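Local structure of PHD finger protein 3 (Homo sapiens, 6IC9) at residues 19-24 with 92-97; 26-31 with 81-86; 32-37 with 133-138; 73-78 with 151-156; 102-107 with 118-123. The protein reads the phosphorylated C-terminal domain of RNA polymerase II through its SPOC domain, the part described here, and regulates neuronal gene expression. All blocks are in the same frame, centred on the assembly; numbering follows the deposited sequence.

Interaction 1: residues 19-24 with 92-97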
# COMPACT_ATOMS: atom_id res chain seq x y z
N ILE A 19 1.29 -10.30 -3.79
CA ILE A 19 0.03 -9.71 -3.40
C ILE A 19 -1.07 -10.64 -3.87
O ILE A 19 -1.10 -11.05 -5.04
CB ILE A 19 -0.13 -8.30 -3.99
CG1 ILE A 19 0.91 -7.38 -3.32
CG2 ILE A 19 -1.56 -7.84 -3.78
CD1 ILE A 19 0.86 -5.89 -3.87
N ASN A 20 -2.01 -10.93 -2.99
CA ASN A 20 -3.01 -11.95 -3.30
C ASN A 20 -4.37 -11.40 -2.94
O ASN A 20 -4.67 -11.25 -1.75
CB ASN A 20 -2.71 -13.26 -2.55
CG ASN A 20 -3.61 -14.40 -3.01
OD1 ASN A 20 -4.58 -14.15 -3.73
ND2 ASN A 20 -3.28 -15.64 -2.63
N MET A 21 -5.20 -11.10 -3.95
CA MET A 21 -6.58 -10.70 -3.70
C MET A 21 -7.47 -11.79 -4.26
O MET A 21 -7.65 -11.88 -5.48
CB MET A 21 -6.94 -9.35 -4.34
CG MET A 21 -8.34 -8.89 -3.92
SD MET A 21 -8.78 -7.25 -4.46
CE MET A 21 -10.39 -6.99 -3.72
N PRO A 22 -8.03 -12.65 -3.42
CA PRO A 22 -8.80 -13.80 -3.91
C PRO A 22 -9.92 -13.38 -4.85
O PRO A 22 -10.67 -12.43 -4.57
CB PRO A 22 -9.34 -14.44 -2.62
CG PRO A 22 -8.24 -14.12 -1.58
CD PRO A 22 -7.76 -12.71 -1.97
N SER A 23 -9.99 -14.08 -5.97
CA SER A 23 -10.91 -13.89 -7.09
C SER A 23 -10.59 -12.65 -7.91
O SER A 23 -11.39 -12.25 -8.75
CB SER A 23 -12.38 -13.84 -6.63
OG SER A 23 -12.72 -12.54 -6.16
N VAL A 24 -9.44 -12.02 -7.70
CA VAL A 24 -9.16 -10.82 -8.47
C VAL A 24 -7.80 -10.99 -9.10
O VAL A 24 -7.68 -10.96 -10.33
CB VAL A 24 -9.23 -9.54 -7.59
CG1 VAL A 24 -8.79 -8.31 -8.43
CG2 VAL A 24 -10.65 -9.30 -7.04
N THR A 92 -1.99 -5.10 -13.23
CA THR A 92 -2.94 -4.24 -13.93
C THR A 92 -4.40 -4.54 -13.56
O THR A 92 -5.20 -3.61 -13.40
CB THR A 92 -2.71 -4.36 -15.43
OG1 THR A 92 -1.39 -3.86 -15.70
CG2 THR A 92 -3.72 -3.55 -16.24
N LEU A 93 -4.77 -5.83 -13.47
CA LEU A 93 -6.14 -6.15 -13.03
C LEU A 93 -6.43 -5.58 -11.65
O LEU A 93 -7.52 -5.05 -11.40
CB LEU A 93 -6.36 -7.67 -12.97
CG LEU A 93 -6.52 -8.34 -14.32
CD1 LEU A 93 -6.34 -9.86 -14.15
CD2 LEU A 93 -7.90 -7.99 -14.86
N LEU A 94 -5.47 -5.71 -10.73
CA LEU A 94 -5.67 -5.21 -9.39
C LEU A 94 -5.71 -3.70 -9.35
O LEU A 94 -6.58 -3.12 -8.68
CB LEU A 94 -4.55 -5.74 -8.46
CG LEU A 94 -4.87 -5.55 -6.96
CD1 LEU A 94 -6.14 -6.23 -6.58
CD2 LEU A 94 -3.69 -6.12 -6.14
N PHE A 95 -4.79 -3.04 -10.06
CA PHE A 95 -4.89 -1.58 -10.20
C PHE A 95 -6.28 -1.15 -10.70
O PHE A 95 -6.92 -0.27 -10.13
CB PHE A 95 -3.84 -1.07 -11.20
CG PHE A 95 -3.98 0.42 -11.47
CD1 PHE A 95 -4.79 0.91 -12.46
CD2 PHE A 95 -3.34 1.31 -10.63
CE1 PHE A 95 -4.93 2.30 -12.66
CE2 PHE A 95 -3.49 2.70 -10.83
CZ PHE A 95 -4.28 3.17 -11.84
N ALA A 96 -6.76 -1.78 -11.78
CA ALA A 96 -8.05 -1.43 -12.36
C ALA A 96 -9.20 -1.72 -11.40
O ALA A 96 -10.20 -0.97 -11.35
CB ALA A 96 -8.28 -2.20 -13.68
N TYR A 97 -9.09 -2.81 -10.64
CA TYR A 97 -10.13 -3.15 -9.68
C TYR A 97 -10.39 -1.98 -8.74
O TYR A 97 -11.54 -1.55 -8.54
CB TYR A 97 -9.71 -4.40 -8.86
CG TYR A 97 -10.76 -4.71 -7.81
CD1 TYR A 97 -11.77 -5.60 -8.09
CD2 TYR A 97 -10.75 -4.06 -6.55
CE1 TYR A 97 -12.76 -5.86 -7.16
CE2 TYR A 97 -11.75 -4.29 -5.63
CZ TYR A 97 -12.74 -5.21 -5.94
OH TYR A 97 -13.74 -5.43 -5.01

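Interaction 2: residues 26-31 with 81-86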
# COMPACT_ATOMS: atom_id res chain seq x y z
N LYS A 26 -3.40 -12.35 -8.34
CA LYS A 26 -2.30 -12.78 -7.48
C LYS A 26 -1.01 -12.65 -8.27
O LYS A 26 -0.94 -13.17 -9.39
CB LYS A 26 -2.50 -14.22 -6.96
CG LYS A 26 -1.28 -14.88 -6.43
CD LYS A 26 -1.59 -16.34 -5.99
CE LYS A 26 -0.28 -17.12 -5.72
NZ LYS A 26 -0.62 -18.57 -5.46
N PHE A 27 0.01 -11.99 -7.72
CA PHE A 27 1.22 -11.82 -8.51
C PHE A 27 2.40 -11.57 -7.59
O PHE A 27 2.22 -11.21 -6.42
CB PHE A 27 1.05 -10.67 -9.51
CG PHE A 27 0.61 -9.37 -8.88
CD1 PHE A 27 -0.76 -9.11 -8.67
CD2 PHE A 27 1.53 -8.47 -8.43
CE1 PHE A 27 -1.19 -7.89 -8.07
CE2 PHE A 27 1.09 -7.23 -7.81
CZ PHE A 27 -0.27 -7.01 -7.63
N VAL A 28 3.59 -11.72 -8.16
CA VAL A 28 4.86 -11.44 -7.48
C VAL A 28 5.24 -10.00 -7.78
O VAL A 28 5.14 -9.53 -8.91
CB VAL A 28 5.98 -12.37 -7.94
CG1 VAL A 28 7.26 -12.11 -7.11
CG2 VAL A 28 5.51 -13.81 -7.80
N THR A 29 5.69 -9.31 -6.75
CA THR A 29 5.99 -7.90 -6.86
C THR A 29 7.21 -7.59 -6.00
O THR A 29 7.45 -8.25 -5.01
CB THR A 29 4.75 -7.07 -6.45
OG1 THR A 29 5.06 -5.68 -6.54
CG2 THR A 29 4.39 -7.36 -5.00
N LYS A 30 7.94 -6.53 -6.35
CA LYS A 30 8.98 -5.99 -5.50
C LYS A 30 8.49 -4.64 -5.00
O LYS A 30 7.84 -3.91 -5.76
CB LYS A 30 10.28 -5.82 -6.28
CG LYS A 30 11.06 -7.17 -6.48
CD LYS A 30 12.16 -6.97 -7.55
CE LYS A 30 13.06 -8.23 -7.67
NZ LYS A 30 14.02 -8.11 -8.85
N ALA A 31 8.78 -4.33 -3.75
CA ALA A 31 8.46 -3.00 -3.15
C ALA A 31 9.72 -2.15 -3.07
O ALA A 31 10.77 -2.64 -2.65
CB ALA A 31 7.89 -3.17 -1.74
N THR A 81 6.17 -2.99 -7.93
CA THR A 81 6.42 -3.20 -9.36
C THR A 81 6.23 -4.68 -9.64
O THR A 81 6.66 -5.49 -8.84
CB THR A 81 7.87 -2.81 -9.76
OG1 THR A 81 8.77 -3.66 -9.07
CG2 THR A 81 8.21 -1.37 -9.31
N PRO A 82 5.58 -5.06 -10.74
CA PRO A 82 5.48 -6.51 -11.07
C PRO A 82 6.84 -7.10 -11.43
O PRO A 82 7.71 -6.42 -12.00
CB PRO A 82 4.53 -6.51 -12.28
CG PRO A 82 4.86 -5.17 -13.01
CD PRO A 82 5.09 -4.20 -11.82
N VAL A 83 7.05 -8.40 -11.12
CA VAL A 83 8.39 -8.92 -11.39
C VAL A 83 8.52 -9.43 -12.82
O VAL A 83 9.55 -9.17 -13.45
CB VAL A 83 8.80 -9.99 -10.36
CG1 VAL A 83 10.11 -10.68 -10.84
CG2 VAL A 83 9.07 -9.29 -8.99
N THR A 84 7.51 -10.11 -13.38
CA THR A 84 7.57 -10.61 -14.75
C THR A 84 6.42 -10.02 -15.57
O THR A 84 5.49 -9.40 -15.04
CB THR A 84 7.47 -12.14 -14.82
OG1 THR A 84 6.17 -12.53 -14.37
CG2 THR A 84 8.52 -12.80 -13.97
N GLU A 85 6.46 -10.23 -16.89
CA GLU A 85 5.34 -9.84 -17.74
C GLU A 85 4.03 -10.48 -17.29
O GLU A 85 2.95 -9.88 -17.35
CB GLU A 85 5.64 -10.19 -19.20
CG GLU A 85 6.94 -9.54 -19.66
CD GLU A 85 7.45 -10.04 -21.00
OE1 GLU A 85 8.64 -9.76 -21.32
OE2 GLU A 85 6.67 -10.68 -21.74
N GLU A 86 4.09 -11.74 -16.87
CA GLU A 86 2.87 -12.39 -16.36
C GLU A 86 2.35 -11.68 -15.10
O GLU A 86 1.15 -11.36 -14.99
CB GLU A 86 3.21 -13.85 -16.09
CG GLU A 86 2.23 -14.70 -15.39
CD GLU A 86 2.91 -16.06 -15.16
OE1 GLU A 86 3.54 -16.28 -14.08
OE2 GLU A 86 2.89 -16.85 -16.11

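Interaction 3: residues 32-37 with 133-138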
# COMPACT_ATOMS: atom_id res chain seq x y z
N TYR A 32 9.60 -0.87 -3.44
CA TYR A 32 10.65 0.12 -3.38
C TYR A 32 10.20 1.26 -2.49
O TYR A 32 9.03 1.64 -2.52
CB TYR A 32 10.98 0.71 -4.75
CG TYR A 32 11.54 -0.40 -5.67
CD1 TYR A 32 10.70 -1.22 -6.39
CD2 TYR A 32 12.93 -0.64 -5.73
CE1 TYR A 32 11.22 -2.26 -7.19
CE2 TYR A 32 13.44 -1.66 -6.51
CZ TYR A 32 12.59 -2.45 -7.24
OH TYR A 32 13.12 -3.46 -8.01
N PRO A 33 11.13 1.87 -1.76
CA PRO A 33 10.74 2.99 -0.87
C PRO A 33 10.30 4.21 -1.64
O PRO A 33 10.79 4.52 -2.73
CB PRO A 33 12.03 3.28 -0.07
CG PRO A 33 13.09 2.57 -0.76
CD PRO A 33 12.49 1.40 -1.47
N VAL A 34 9.31 4.88 -1.07
CA VAL A 34 8.79 6.13 -1.60
C VAL A 34 8.90 7.23 -0.55
O VAL A 34 9.46 8.30 -0.81
CB VAL A 34 7.32 5.98 -2.07
CG1 VAL A 34 6.84 7.32 -2.51
CG2 VAL A 34 7.18 4.98 -3.28
N SER A 35 8.41 6.97 0.65
CA SER A 35 8.37 8.00 1.69
C SER A 35 8.47 7.33 3.04
O SER A 35 7.95 6.23 3.24
CB SER A 35 7.06 8.81 1.62
OG SER A 35 7.15 9.94 2.48
N GLY A 36 9.11 8.01 4.00
CA GLY A 36 9.28 7.43 5.31
C GLY A 36 10.37 6.38 5.35
O GLY A 36 10.93 5.97 4.33
N SER A 37 10.67 5.91 6.55
CA SER A 37 11.80 5.00 6.67
C SER A 37 11.37 3.59 6.32
O SER A 37 10.51 3.02 7.01
CB SER A 37 12.38 5.00 8.07
OG SER A 37 13.30 3.91 8.16
N VAL A 133 1.87 13.97 0.56
CA VAL A 133 2.81 15.03 0.22
C VAL A 133 3.15 15.79 1.51
O VAL A 133 2.27 15.98 2.37
CB VAL A 133 2.23 15.97 -0.85
CG1 VAL A 133 3.29 16.93 -1.40
CG2 VAL A 133 1.66 15.17 -1.98
N PRO A 134 4.40 16.20 1.71
CA PRO A 134 5.53 15.93 0.82
C PRO A 134 6.11 14.54 1.09
O PRO A 134 5.97 14.04 2.19
CB PRO A 134 6.51 17.05 1.19
CG PRO A 134 6.27 17.22 2.71
CD PRO A 134 4.80 16.94 2.93
N PHE A 135 6.71 13.92 0.08
CA PHE A 135 7.38 12.64 0.30
C PHE A 135 8.68 12.90 1.03
O PHE A 135 9.44 13.80 0.67
CB PHE A 135 7.66 11.95 -1.04
CG PHE A 135 6.47 11.37 -1.69
CD1 PHE A 135 5.50 10.72 -0.95
CD2 PHE A 135 6.33 11.45 -3.06
CE1 PHE A 135 4.41 10.13 -1.55
CE2 PHE A 135 5.24 10.87 -3.68
CZ PHE A 135 4.28 10.20 -2.92
N ASP A 136 8.92 12.13 2.08
CA ASP A 136 10.19 12.16 2.81
C ASP A 136 10.97 10.92 2.41
O ASP A 136 10.99 9.92 3.12
CB ASP A 136 9.90 12.21 4.31
CG ASP A 136 11.10 11.85 5.16
OD1 ASP A 136 12.26 12.12 4.75
OD2 ASP A 136 10.88 11.25 6.23
N GLY A 137 11.61 10.98 1.23
CA GLY A 137 12.25 9.81 0.66
C GLY A 137 12.42 10.02 -0.83
O GLY A 137 12.30 11.14 -1.31
N PRO A 138 12.70 8.95 -1.58
CA PRO A 138 12.95 9.09 -3.03
C PRO A 138 11.77 9.63 -3.79
O PRO A 138 11.93 10.09 -4.92
CB PRO A 138 13.25 7.65 -3.47
CG PRO A 138 13.68 6.96 -2.26
CD PRO A 138 13.00 7.59 -1.10

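Interaction 4: residues 73-78 with 151-156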
# COMPACT_ATOMS: atom_id res chain seq x y z
N LYS A 73 2.87 6.26 15.91
CA LYS A 73 3.09 5.33 14.81
C LYS A 73 4.01 5.97 13.78
O LYS A 73 4.19 7.20 13.74
CB LYS A 73 1.78 4.89 14.14
CG LYS A 73 0.68 4.34 15.14
CD LYS A 73 0.97 2.93 15.63
CE LYS A 73 -0.00 2.54 16.77
NZ LYS A 73 0.41 3.14 18.07
N GLU A 74 4.57 5.13 12.93
CA GLU A 74 5.39 5.56 11.80
C GLU A 74 4.65 5.19 10.53
O GLU A 74 4.15 4.06 10.40
CB GLU A 74 6.75 4.86 11.81
CG GLU A 74 7.61 5.10 13.06
CD GLU A 74 8.34 6.44 13.03
OE1 GLU A 74 9.32 6.60 13.80
OE2 GLU A 74 7.93 7.34 12.26
N ILE A 75 4.59 6.14 9.61
CA ILE A 75 3.92 5.96 8.33
C ILE A 75 4.99 5.85 7.27
O ILE A 75 5.88 6.71 7.19
CB ILE A 75 2.96 7.11 8.01
CG1 ILE A 75 1.81 7.17 9.03
CG2 ILE A 75 2.38 6.88 6.61
CD1 ILE A 75 1.10 8.42 8.93
N CYS A 76 4.94 4.80 6.46
CA CYS A 76 5.78 4.84 5.28
C CYS A 76 5.00 4.39 4.05
O CYS A 76 3.91 3.83 4.12
CB CYS A 76 7.07 4.08 5.47
SG CYS A 76 6.99 2.32 5.32
N VAL A 77 5.54 4.76 2.91
CA VAL A 77 4.85 4.59 1.64
C VAL A 77 5.84 3.85 0.76
O VAL A 77 7.02 4.24 0.72
CB VAL A 77 4.45 5.94 1.00
CG1 VAL A 77 3.78 5.62 -0.34
CG2 VAL A 77 3.45 6.75 1.93
N VAL A 78 5.42 2.73 0.17
CA VAL A 78 6.25 2.01 -0.79
C VAL A 78 5.53 1.99 -2.13
O VAL A 78 4.33 2.30 -2.23
CB VAL A 78 6.58 0.56 -0.35
CG1 VAL A 78 7.36 0.57 0.95
CG2 VAL A 78 5.26 -0.32 -0.21
N LEU A 151 0.58 1.94 1.61
CA LEU A 151 0.62 2.86 2.76
C LEU A 151 0.69 2.00 3.99
O LEU A 151 -0.26 1.27 4.28
CB LEU A 151 -0.64 3.73 2.75
CG LEU A 151 -0.88 4.56 3.99
CD1 LEU A 151 0.27 5.49 4.13
CD2 LEU A 151 -2.22 5.33 3.78
N ILE A 152 1.81 2.05 4.72
CA ILE A 152 2.06 1.12 5.81
C ILE A 152 2.14 1.89 7.13
O ILE A 152 2.98 2.79 7.29
CB ILE A 152 3.36 0.32 5.56
CG1 ILE A 152 3.32 -0.25 4.13
CG2 ILE A 152 3.51 -0.81 6.58
CD1 ILE A 152 4.65 -0.89 3.73
N ILE A 153 1.26 1.54 8.06
CA ILE A 153 1.25 2.09 9.42
C ILE A 153 1.97 1.10 10.33
O ILE A 153 1.48 -0.02 10.53
CB ILE A 153 -0.18 2.31 9.93
CG1 ILE A 153 -1.04 2.98 8.85
CG2 ILE A 153 -0.17 3.09 11.28
CD1 ILE A 153 -0.47 4.31 8.37
N ARG A 154 3.10 1.50 10.92
CA ARG A 154 3.86 0.63 11.81
C ARG A 154 3.92 1.18 13.25
O ARG A 154 3.82 2.39 13.49
CB ARG A 154 5.26 0.45 11.26
CG ARG A 154 5.20 0.29 9.71
CD ARG A 154 6.49 0.66 8.98
NE ARG A 154 7.40 -0.43 9.21
CZ ARG A 154 8.69 -0.47 8.90
NH1 ARG A 154 9.31 0.55 8.30
NH2 ARG A 154 9.34 -1.57 9.18
N GLN A 155 4.09 0.28 14.19
CA GLN A 155 4.27 0.68 15.57
C GLN A 155 5.65 1.30 15.74
O GLN A 155 6.59 0.99 14.99
CB GLN A 155 4.10 -0.52 16.51
CG GLN A 155 2.99 -1.52 16.10
CD GLN A 155 1.55 -1.09 16.52
OE1 GLN A 155 1.34 -0.03 17.12
NE2 GLN A 155 0.57 -1.95 16.21
N LYS A 156 5.74 2.25 16.65
CA LYS A 156 7.01 2.85 17.04
C LYS A 156 7.60 2.09 18.22
O LYS A 156 6.92 1.33 18.92
CB LYS A 156 6.83 4.31 17.41
CG LYS A 156 6.48 5.18 16.26
CD LYS A 156 6.99 6.58 16.49
CE LYS A 156 6.38 7.14 17.71
NZ LYS A 156 6.02 8.56 17.41

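Interaction 5: residues 102-107 with 118-123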
# COMPACT_ATOMS: atom_id res chain seq x y z
N LYS A 102 -12.80 3.51 -7.09
CA LYS A 102 -12.35 4.58 -6.21
C LYS A 102 -12.30 4.07 -4.78
O LYS A 102 -12.93 4.62 -3.86
CB LYS A 102 -13.26 5.82 -6.32
CG LYS A 102 -13.35 6.35 -7.75
CD LYS A 102 -14.41 7.46 -7.87
CE LYS A 102 -14.48 7.98 -9.31
NZ LYS A 102 -13.17 8.58 -9.69
N ARG A 103 -11.58 2.96 -4.61
CA ARG A 103 -11.38 2.37 -3.29
C ARG A 103 -9.89 2.14 -3.12
O ARG A 103 -9.13 2.12 -4.09
CB ARG A 103 -12.15 1.02 -3.13
CG ARG A 103 -13.72 1.17 -3.17
CD ARG A 103 -14.22 1.91 -1.93
NE ARG A 103 -15.69 1.98 -1.88
CZ ARG A 103 -16.40 2.97 -2.40
NH1 ARG A 103 -15.79 3.94 -3.05
NH2 ARG A 103 -17.73 2.99 -2.31
N TYR A 104 -9.51 1.91 -1.87
CA TYR A 104 -8.21 1.34 -1.56
C TYR A 104 -8.39 -0.10 -1.09
O TYR A 104 -9.44 -0.50 -0.58
CB TYR A 104 -7.49 2.14 -0.44
CG TYR A 104 -7.17 3.59 -0.78
CD1 TYR A 104 -7.19 4.07 -2.13
CD2 TYR A 104 -6.82 4.49 0.24
CE1 TYR A 104 -6.92 5.42 -2.42
CE2 TYR A 104 -6.53 5.84 -0.07
CZ TYR A 104 -6.58 6.28 -1.39
OH TYR A 104 -6.29 7.60 -1.71
N GLY A 105 -7.32 -0.89 -1.21
CA GLY A 105 -7.33 -2.25 -0.67
C GLY A 105 -6.87 -2.25 0.78
O GLY A 105 -6.04 -1.43 1.19
N VAL A 106 -7.36 -3.23 1.55
CA VAL A 106 -6.97 -3.41 2.96
C VAL A 106 -6.28 -4.76 3.12
O VAL A 106 -6.86 -5.80 2.78
CB VAL A 106 -8.20 -3.34 3.90
CG1 VAL A 106 -7.71 -3.39 5.37
CG2 VAL A 106 -8.99 -2.03 3.63
N ALA A 107 -5.04 -4.75 3.64
CA ALA A 107 -4.35 -6.01 3.93
C ALA A 107 -4.97 -6.66 5.16
O ALA A 107 -5.28 -6.00 6.16
CB ALA A 107 -2.83 -5.78 4.17
N TYR A 118 -2.55 -0.38 3.51
CA TYR A 118 -3.53 -0.11 2.46
C TYR A 118 -2.85 -0.10 1.10
O TYR A 118 -1.68 0.29 0.98
CB TYR A 118 -4.21 1.25 2.67
CG TYR A 118 -4.92 1.30 4.02
CD1 TYR A 118 -6.09 0.55 4.22
CD2 TYR A 118 -4.36 2.03 5.09
CE1 TYR A 118 -6.72 0.55 5.49
CE2 TYR A 118 -4.99 2.07 6.34
CZ TYR A 118 -6.14 1.31 6.53
OH TYR A 118 -6.72 1.36 7.76
N LEU A 119 -3.58 -0.52 0.08
CA LEU A 119 -3.07 -0.56 -1.29
C LEU A 119 -3.79 0.50 -2.08
O LEU A 119 -5.01 0.43 -2.23
CB LEU A 119 -3.32 -1.93 -1.93
CG LEU A 119 -2.49 -2.47 -3.09
CD1 LEU A 119 -0.98 -2.71 -2.73
CD2 LEU A 119 -3.13 -3.83 -3.43
N ILE A 120 -3.03 1.46 -2.61
CA ILE A 120 -3.54 2.68 -3.21
C ILE A 120 -3.25 2.65 -4.71
O ILE A 120 -2.09 2.59 -5.11
CB ILE A 120 -2.89 3.90 -2.55
CG1 ILE A 120 -3.36 3.98 -1.09
CG2 ILE A 120 -3.28 5.20 -3.37
CD1 ILE A 120 -2.66 5.11 -0.28
N PRO A 121 -4.25 2.74 -5.57
CA PRO A 121 -3.96 2.91 -7.00
C PRO A 121 -3.64 4.37 -7.29
O PRO A 121 -4.40 5.27 -6.91
CB PRO A 121 -5.27 2.47 -7.67
CG PRO A 121 -6.33 2.81 -6.67
CD PRO A 121 -5.70 2.57 -5.31
N LEU A 122 -2.50 4.62 -7.90
CA LEU A 122 -2.15 5.99 -8.31
C LEU A 122 -2.02 6.01 -9.82
O LEU A 122 -1.07 5.44 -10.37
CB LEU A 122 -0.86 6.44 -7.66
CG LEU A 122 -0.43 7.86 -8.09
CD1 LEU A 122 -1.34 8.84 -7.33
CD2 LEU A 122 1.03 8.06 -7.72
N GLY A 123 -3.00 6.62 -10.49
CA GLY A 123 -2.93 6.74 -11.94
C GLY A 123 -1.75 7.57 -12.41
O GLY A 123 -1.27 8.46 -11.70

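Interaction 1: residues 19-24 with 92-97
Helix 85-101 of the SPOC domain packs here against the end of strand 15-21 and the turn that follows it, and a Met-aromatic contact between Met21 and Tyr97 marks the junction. The axes of strand 19-21 and helix 92-97 come within 10.6 Å of each other at closest approach, with 55° between their directions, so the gap is filled by side chains, and no hydrogen bond crosses it. Leu94 reaches from the helix with both methyls: its CD2 lies 3.6 Å from Ile19 CG2, while its other branch, CD1, sits 3.5 Å from Met21 SD and also touches Val24 CG1. With CG anti to the backbone N (chi1 -173°) and the chain extended beyond it, Met21 spans the distance to the tyrosine. Val24, brought round by a turn in which its N bonds to Met21 O, touches two helix residues: CG1 meets Leu94 CD1, and CG2 approaches Tyr97 CD1 obliquely at 4.0 Å. The Tyr97 hydroxyl is hydrogen-bonded to Arg54, which fixes the far end of the ring, and both Met21 and Tyr97 also pack on a polar side chain of the bound peptide. Over one face of that ring the sulfur SD of Met21 stands 4.5 Å from the centroid of Tyr97, offset toward the rim, and the methyl CE of Met21 comes within 3.6 Å of Tyr97 CE2.

Interaction 2: residues 26-31 with 81-86
Thr29 and Thr81 meet through one carbonyl oxygen, and the side chain of Thr29 shows how. Its CB lies 3.4 Å from Thr81 O. From there OG1, set anti to the backbone N of Thr29 (chi1 179°), reaches Thr81 O at 2.8 Å and gives it a hydrogen bond from well above the carbonyl plane, 64° out of it. The other branch, CG2, turns back toward strand 15-21, where it packs on Ile19 CG1. Thr81 O is gripped a second time by Lys30 N at 3.0 Å, a donor lying in the carbonyl plane, so the two bonds come in from clearly different directions. This is the end of an antiparallel ladder between strands 25-35 and 73-82: Lys30 and Thr81 form a hydrogen-bonded pair, completed by Thr81 N to Lys30 O at 2.9 Å, and Thr29 faces Pro82 in a non-hydrogen-bonded pair. Thr81 OG1 adds a weak bond to Lys30 O. Beyond Pro82 the chain leaves the sheet, yet Val83 N still donates to Val28 O at 3.1 Å, its approach tilted above the carbonyl plane. The side chain of Val83 folds back over the strand, where its CG2 touches Val28 CG1 at 3.8 Å and also rests against CG of Lys30, whose extended chain crosses it at about a right angle. Thr84 then takes the N-cap position of helix 85-101, and Asp87 in its first turn accepts from Val28 N through OD1 and from Thr84 N through OD2.

Interaction 3: residues 32-37 with 133-138
Two hydrogen bonds join Ser35 and Gly36 to Asp136. Asp136 N donates to Ser35 OG at 2.8 Å, nearly straight at 160°; that hydroxyl is swung over to the loop because it stands anti to the backbone N of Ser35 (chi1 -170°). Gly36 N returns a bond of 2.8 Å to Asp136 O, entering from above the carbonyl plane, and Ser35 CA adds a CA-H...O contact to the same oxygen. The apolar part is a CH-pi contact: CG1 of Val34 stands over the centre of the Phe135 ring, 3.8 Å from the centroid and 8° off the normal, while Ser35 CB approaches ring atom CD1 of Phe135 at 3.6 Å. A leucine in place of Phe135 would probably lose the flat face on which Val34 CG1 rests, leaving that methyl less closely covered. Close backbone packing makes the third group. Gly137 passes beside Ser35 with a CA-CA distance of 4.4 Å, where a beta carbon would run into Val34 O, and the ring of Pro138 lies along the carbonyls of Pro33 and Val34, with CD 3.6 Å from Val34 O. Residues 133-138, part of the long connection between strands 114-122 and 147-155, thus line the end of strand 25-35, where Val34 and Ser35 both face Val77 of strand 73-82: a classic beta bulge.

Interaction 4: residues 73-78 with 151-156
Glu74 and Arg154 exchange two backbone hydrogen bonds, and Cys76 and Ile152 do the same one step on, in an antiparallel ladder between strands 73-82 and 147-155. Arg154 N reaches Glu74 O at 2.8 Å and 176°, and Ile152 N reaches Cys76 O at 2.8 Å; both donors come almost end-on to the carbonyl. The return bonds, from Glu74 N to Arg154 O and from Cys76 N to Ile152 O, are 2.9 Å each. Between the two hydrogen-bonded pairs Ile75 faces Ile153, and on that side of the sheet Ile75 CG2 meets Leu151 CD1 at 3.5 Å and Leu151 continues on to Val77. The other side carries Cys76, whose SG lies 4.0 Å from CD of Arg154; the guanidinium goes on to a salt bridge with Asp44 and a hydrogen bond to Glu39 O. At the strand end, Gln155 OE1 lies 3.4 Å from Lys73 NZ at an angle too poor for a hydrogen bond, and the two chains run side by side. Glu74 and Lys156 touch through their methylenes, CG to CG at 3.4 Å, with the charged ends apart. Lys73 NZ instead donates to a modified side chain of the bound diheptapeptide, consistent with phosphoserine recognition: four near-straight backbone bonds fix the two strands, and the lysine at their end probably turns its charge to the ligand.

Interaction 5: residues 102-107 with 118-123
Gly105 N donates to Leu119 O at 2.8 Å, along a lone pair in the carbonyl plane, and Leu119 N answers to Gly105 O at the same length but tilted from that plane. These bonds form the hydrogen-bonded pair of the beta hairpin made by strands 104-107 and 114-122. Gly105 O is also approached by Tyr118 CA at 3.1 Å, a CA-H...O contact. Next along, Val106 and Tyr118 lie side by side, with Val106 CG2 at the edge of the ring, 3.9 Å from Tyr118 CE1. In the other direction Tyr104 CG, anti to the carbonyl carbon at chi1 -62°, carries the ring across to the partner strand, over Ile120: CG1 of Ile120 stands beneath the ring centre, 3.6 Å from the centroid of Tyr104. Pro121 CD touches Tyr104 CD1 at 3.8 Å. A serine in place of Tyr104 would probably uncover Ile120 and leave the indole NE1 of Trp61 without the hydroxyl it meets. The hydrogen bond between Tyr104 OH and Trp61 NE1 ties the hairpin to helix 57-70, whose Val60 and Tyr63 touch Tyr104 and Tyr118 respectively; Leu119 packs on Leu94 of helix 85-101, and strands 48-55 and 147-155 flank the hairpin.

All five contacts lie within the SPOC domain and reach one mixed sheet. Strand 25-35 carries interactions 2 and 3, strand 73-82 carries 2 and 4, and strands 147-155 and 114-122, neighbours in the sheet, bring 4 and 5 together through Leu151 N and Tyr118 O. Helix 85-101 serves interactions 1 and 2, centres about 12 Å apart; the centres of interactions 1 and 5 are about 10 Å apart, and Leu94 packs on Leu119. Along the chain, interaction 2 nests inside 1, and 5 inside both 3 and 4. Interactions 1 and 4, centres about 23 Å apart, both touch the bound phosphopeptide, as does 5, so the peptide probably lies along a surface to which separate parts of the sheet and helix 85-101 contribute.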